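Local coordinates for protein GH26A (Muricauda sp. MAR_2010_75, PDB 6Q75) that probably hydrolyses beta-glycosidic bonds in plant or algal polysaccharides such as mannans, as a family 26 glycoside hydrolase, at residues E30-L35 against N213-W218; G102-L107 against P169-P174. All blocks are in the same frame, centred on the assembly; numbering follows the deposited sequence.

Contact 1 of 2, residues E30-L35 against N213-W218; sequences EEVKVL and NLIWVW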
# COMPACT_ATOMS: atom_id res chain seq x y z
N GLU A 30 19.91 2.34 -4.50
CA GLU A 30 20.00 1.59 -5.75
C GLU A 30 18.88 0.56 -5.89
O GLU A 30 18.30 0.41 -6.97
CB GLU A 30 21.37 0.92 -5.85
CG GLU A 30 22.52 1.90 -5.80
N GLU A 31 18.51 -0.12 -4.79
CA GLU A 31 17.46 -1.13 -4.89
C GLU A 31 16.11 -0.50 -5.22
O GLU A 31 15.28 -1.15 -5.88
CB GLU A 31 17.37 -1.95 -3.60
CG GLU A 31 17.01 -1.13 -2.38
CD GLU A 31 18.22 -0.69 -1.56
OE1 GLU A 31 19.37 -0.77 -2.08
OE2 GLU A 31 17.98 -0.25 -0.40
N VAL A 32 15.86 0.74 -4.79
CA VAL A 32 14.63 1.43 -5.18
C VAL A 32 14.67 1.77 -6.66
O VAL A 32 13.69 1.59 -7.39
CB VAL A 32 14.43 2.70 -4.33
CG1 VAL A 32 13.49 3.68 -5.02
CG2 VAL A 32 13.90 2.36 -2.94
N LYS A 33 15.80 2.28 -7.14
CA LYS A 33 15.89 2.64 -8.55
C LYS A 33 15.74 1.41 -9.43
O LYS A 33 15.08 1.46 -10.48
CB LYS A 33 17.20 3.36 -8.82
CG LYS A 33 17.20 4.71 -8.15
N VAL A 34 16.33 0.29 -9.02
CA VAL A 34 16.21 -0.96 -9.77
C VAL A 34 14.76 -1.43 -9.79
O VAL A 34 14.23 -1.81 -10.85
CB VAL A 34 17.16 -2.02 -9.19
CG1 VAL A 34 16.84 -3.38 -9.78
CG2 VAL A 34 18.61 -1.66 -9.52
N LEU A 35 14.10 -1.41 -8.64
CA LEU A 35 12.71 -1.87 -8.57
C LEU A 35 11.78 -0.95 -9.35
O LEU A 35 10.87 -1.42 -10.06
CB LEU A 35 12.27 -1.97 -7.12
CG LEU A 35 10.83 -2.37 -6.79
CD1 LEU A 35 10.46 -3.66 -7.54
CD2 LEU A 35 10.66 -2.54 -5.26
N ASN A 213 14.85 4.25 1.07
CA ASN A 213 14.48 2.97 0.49
C ASN A 213 12.99 2.84 0.25
O ASN A 213 12.52 1.73 -0.05
CB ASN A 213 14.97 1.84 1.38
CG ASN A 213 14.30 1.87 2.73
OD1 ASN A 213 14.04 2.96 3.28
ND2 ASN A 213 13.98 0.69 3.28
N LEU A 214 12.22 3.92 0.37
CA LEU A 214 10.77 3.86 0.20
C LEU A 214 10.36 4.27 -1.21
O LEU A 214 10.92 5.21 -1.79
CB LEU A 214 10.06 4.75 1.21
CG LEU A 214 10.53 4.60 2.66
CD1 LEU A 214 9.81 5.57 3.58
CD2 LEU A 214 10.30 3.17 3.13
N ILE A 215 9.46 3.49 -1.80
CA ILE A 215 8.71 3.88 -2.99
C ILE A 215 7.34 4.32 -2.52
O ILE A 215 6.62 3.54 -1.87
CB ILE A 215 8.61 2.71 -3.99
CG1 ILE A 215 9.99 2.45 -4.63
CG2 ILE A 215 7.58 2.99 -5.08
CD1 ILE A 215 10.08 1.09 -5.30
N TRP A 216 6.96 5.56 -2.82
CA TRP A 216 5.76 6.12 -2.19
C TRP A 216 4.53 5.77 -3.01
O TRP A 216 4.35 6.29 -4.12
CB TRP A 216 5.89 7.63 -2.01
CG TRP A 216 6.83 7.92 -0.86
CD1 TRP A 216 8.19 7.81 -0.85
CD2 TRP A 216 6.45 8.26 0.48
NE1 TRP A 216 8.68 8.12 0.40
CE2 TRP A 216 7.63 8.39 1.24
CE3 TRP A 216 5.22 8.51 1.11
CZ2 TRP A 216 7.61 8.73 2.59
CZ3 TRP A 216 5.21 8.85 2.45
CH2 TRP A 216 6.41 8.97 3.17
N VAL A 217 3.67 4.93 -2.44
CA VAL A 217 2.49 4.46 -3.15
C VAL A 217 1.30 5.18 -2.54
O VAL A 217 0.96 4.96 -1.37
CB VAL A 217 2.30 2.94 -3.05
CG1 VAL A 217 1.05 2.51 -3.89
CG2 VAL A 217 3.57 2.21 -3.52
N TRP A 218 0.66 6.03 -3.35
CA TRP A 218 -0.56 6.73 -2.97
C TRP A 218 -1.72 5.81 -3.34
O TRP A 218 -1.97 5.60 -4.52
CB TRP A 218 -0.63 8.07 -3.70
CG TRP A 218 -1.85 8.93 -3.43
CD1 TRP A 218 -2.00 9.89 -2.45
CD2 TRP A 218 -3.04 8.96 -4.21
NE1 TRP A 218 -3.23 10.50 -2.57
CE2 TRP A 218 -3.89 9.94 -3.64
CE3 TRP A 218 -3.49 8.25 -5.34
CZ2 TRP A 218 -5.15 10.22 -4.14
CZ3 TRP A 218 -4.76 8.54 -5.83
CH2 TRP A 218 -5.56 9.51 -5.25
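Val32 and Leu35 of helix 30-40 close the N-terminal end of a (beta/alpha)8 barrel, where they rest on Ile215 at the start of strand 214-221. The segment axes approach to 8.9 Å at 46°, so the helix runs aslant past the foot of the strand. Val32 works with both its methyls. CG1 stands anti to the backbone N (chi1 159°) and slides alongside Ile215, 3.7 Å from its CG1, while CG2 is set over the backbone at Asn213, 3.3 Å from the carbonyl O. A beta-branched residue suits this place because its two short arms can serve a side chain and a peptide group at once, without a long chain holding the helix off.

In the barrel, Ile215 belongs to the inward-facing set with Val217, whereas Leu214 and Trp216 face outward to helix 194-208. The extended ethyl arm of Ile215 carries CD1 out to Leu35, meeting CD2 at 3.7 Å and the branching CG at nearly the same range. Leucine fits here because its branch lies one carbon further out than that of valine, within range of the isoleucine's end.

Glu31 makes a looser approach. The bend of its chain brings OE2 to 4.1 Å from Asn213 CB, a contact without a bond, with carboxylate and amide planes 74° apart. The amide of Asn213 looks the other way, its ND2 bonded to Val168 O. No hydrogen bond joins the two segments, and the 231 Å² they bury is chiefly aliphatic. Asn213 is itself tied through its backbone to Ile170 in the adjoining strand.

Contact 2 of 2, residues G102-L107 against P169-P174; sequences GAIVTL and PILWRP
Val105 to Leu107 and Leu171 to Arg173 run parallel, segment axes 4.6 Å apart at 20°, joined by the backbone bonds Leu171 N to Val105 O (2.9 Å), Leu107 N to Leu171 O (3.0 Å) and Arg173 N to Leu107 O (3.0 Å). They are neighbouring strands of the (beta/alpha)8 barrel. On its inner side Thr106 sits against Leu171, and its hydroxyl, anti to the backbone N (chi1 -176°), donates to Leu171 O at 2.7 Å from OG1. Leu171 O is thus gripped twice, since Thr106 OG1 and Leu107 N reach it from opposite faces of its carbonyl plane. The same OG1 accepts from Arg173 NH2 at 2.9 Å, lying in the guanidinium plane, while Arg173 NE goes to Asn219 OD1. These two bonds fix how the buried guanidinium is turned. With a valine at Thr106, Leu171 O would lose its second donor, and the Arg173 guanidinium would probably be left less firmly oriented, without its Thr106 acceptor.

On the outer side the beta-branched and leucine side chains knit the strands together: Val105 CG1 lies beside Ile170 CD1 at 3.6 Å, and the Leu107 side chain lies at an angle to that of Ile170, CD1 meeting CG2. At the strand beginnings a water mediates, accepting from Val105 N and donating to Pro169 O at 2.8 Å.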
# COMPACT_ATOMS: atom_id res chain seq x y z
N GLY A 102 13.51 -13.53 -2.69
CA GLY A 102 13.25 -13.01 -4.02
C GLY A 102 11.93 -12.31 -4.21
O GLY A 102 11.59 -11.97 -5.35
N ALA A 103 11.17 -12.08 -3.13
CA ALA A 103 9.89 -11.40 -3.23
C ALA A 103 10.07 -9.89 -3.22
O ALA A 103 11.08 -9.35 -2.75
CB ALA A 103 8.98 -11.79 -2.05
N ILE A 104 9.08 -9.20 -3.76
CA ILE A 104 9.00 -7.74 -3.70
C ILE A 104 8.13 -7.39 -2.50
O ILE A 104 7.07 -7.98 -2.32
CB ILE A 104 8.45 -7.16 -5.01
CG1 ILE A 104 9.43 -7.42 -6.17
CG2 ILE A 104 8.17 -5.68 -4.89
CD1 ILE A 104 8.81 -7.23 -7.55
N VAL A 105 8.59 -6.46 -1.65
CA VAL A 105 7.96 -6.22 -0.35
C VAL A 105 7.08 -4.98 -0.41
O VAL A 105 7.53 -3.91 -0.83
CB VAL A 105 9.02 -6.05 0.76
CG1 VAL A 105 8.37 -5.49 2.06
CG2 VAL A 105 9.75 -7.33 1.00
N THR A 106 5.83 -5.10 0.07
CA THR A 106 4.99 -3.93 0.26
C THR A 106 4.48 -3.89 1.71
O THR A 106 4.20 -4.92 2.31
CB THR A 106 3.79 -3.88 -0.74
OG1 THR A 106 3.07 -2.66 -0.55
CG2 THR A 106 2.84 -5.09 -0.61
N LEU A 107 4.44 -2.68 2.28
CA LEU A 107 4.01 -2.49 3.66
C LEU A 107 3.02 -1.34 3.74
O LEU A 107 3.17 -0.33 3.04
CB LEU A 107 5.21 -2.22 4.59
CG LEU A 107 6.18 -3.41 4.65
CD1 LEU A 107 7.47 -3.01 5.41
CD2 LEU A 107 5.52 -4.63 5.30
N PRO A 169 14.10 -2.46 -0.56
CA PRO A 169 13.21 -1.39 -1.01
C PRO A 169 11.78 -1.75 -0.65
O PRO A 169 11.40 -2.93 -0.70
CB PRO A 169 13.40 -1.40 -2.53
CG PRO A 169 13.62 -2.87 -2.83
CD PRO A 169 14.33 -3.47 -1.61
N ILE A 170 10.97 -0.74 -0.31
CA ILE A 170 9.62 -0.99 0.22
C ILE A 170 8.59 -0.27 -0.65
O ILE A 170 8.68 0.93 -0.86
CB ILE A 170 9.51 -0.51 1.68
CG1 ILE A 170 10.62 -1.13 2.53
CG2 ILE A 170 8.08 -0.75 2.24
CD1 ILE A 170 10.51 -2.62 2.71
N LEU A 171 7.58 -1.02 -1.16
CA LEU A 171 6.41 -0.34 -1.70
C LEU A 171 5.57 0.14 -0.52
O LEU A 171 4.82 -0.64 0.08
CB LEU A 171 5.61 -1.28 -2.60
CG LEU A 171 6.40 -1.75 -3.83
CD1 LEU A 171 5.65 -2.91 -4.52
CD2 LEU A 171 6.62 -0.60 -4.84
N TRP A 172 5.72 1.42 -0.14
CA TRP A 172 5.18 1.96 1.10
C TRP A 172 3.84 2.64 0.81
O TRP A 172 3.77 3.54 -0.03
CB TRP A 172 6.21 2.96 1.66
CG TRP A 172 5.80 3.79 2.81
CD1 TRP A 172 5.83 5.16 2.87
CD2 TRP A 172 5.36 3.34 4.09
NE1 TRP A 172 5.40 5.59 4.11
CE2 TRP A 172 5.13 4.49 4.88
CE3 TRP A 172 5.14 2.07 4.65
CZ2 TRP A 172 4.67 4.42 6.20
CZ3 TRP A 172 4.67 1.99 5.96
CH2 TRP A 172 4.47 3.18 6.73
N ARG A 173 2.74 2.16 1.46
CA ARG A 173 1.38 2.63 1.16
C ARG A 173 0.72 3.15 2.44
O ARG A 173 -0.10 2.47 3.06
CB ARG A 173 0.54 1.52 0.49
CG ARG A 173 1.36 0.50 -0.33
CD ARG A 173 0.43 -0.35 -1.21
NE ARG A 173 -0.75 -0.81 -0.46
CZ ARG A 173 -0.74 -1.83 0.40
NH1 ARG A 173 -1.85 -2.16 1.05
NH2 ARG A 173 0.39 -2.50 0.64
N PRO A 174 1.11 4.34 2.90
CA PRO A 174 0.51 4.91 4.11
C PRO A 174 -0.84 5.59 3.87
O PRO A 174 -1.12 6.13 2.79
CB PRO A 174 1.57 5.93 4.56
CG PRO A 174 2.09 6.48 3.20
CD PRO A 174 2.06 5.25 2.24
O HOH W 1 11.23 -5.35 -2.14

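Strand 170-173 belongs to contact 2 but is also the sheet neighbour of strand 214-221 in contact 1, and the two contact centres lie about 8 Å apart. Probable backbone hydrogen bonds of 2.8 Å, from Ile215 N to Ile170 O and from Val217 N to Trp172 O, continue the barrel wall between them. At its base Glu31 CG packs on Pro169 CB at 3.6 Å, so helix 30-40 touches strand 214-221 and the residue leading into strand 170-173. On the outside the rings of Trp172 and Trp216 meet edge-to-face. As in other barrels of this family, the active site is expected at the C-terminal strand ends, placing contact 1 at the far end and Arg173 nearer the cleft.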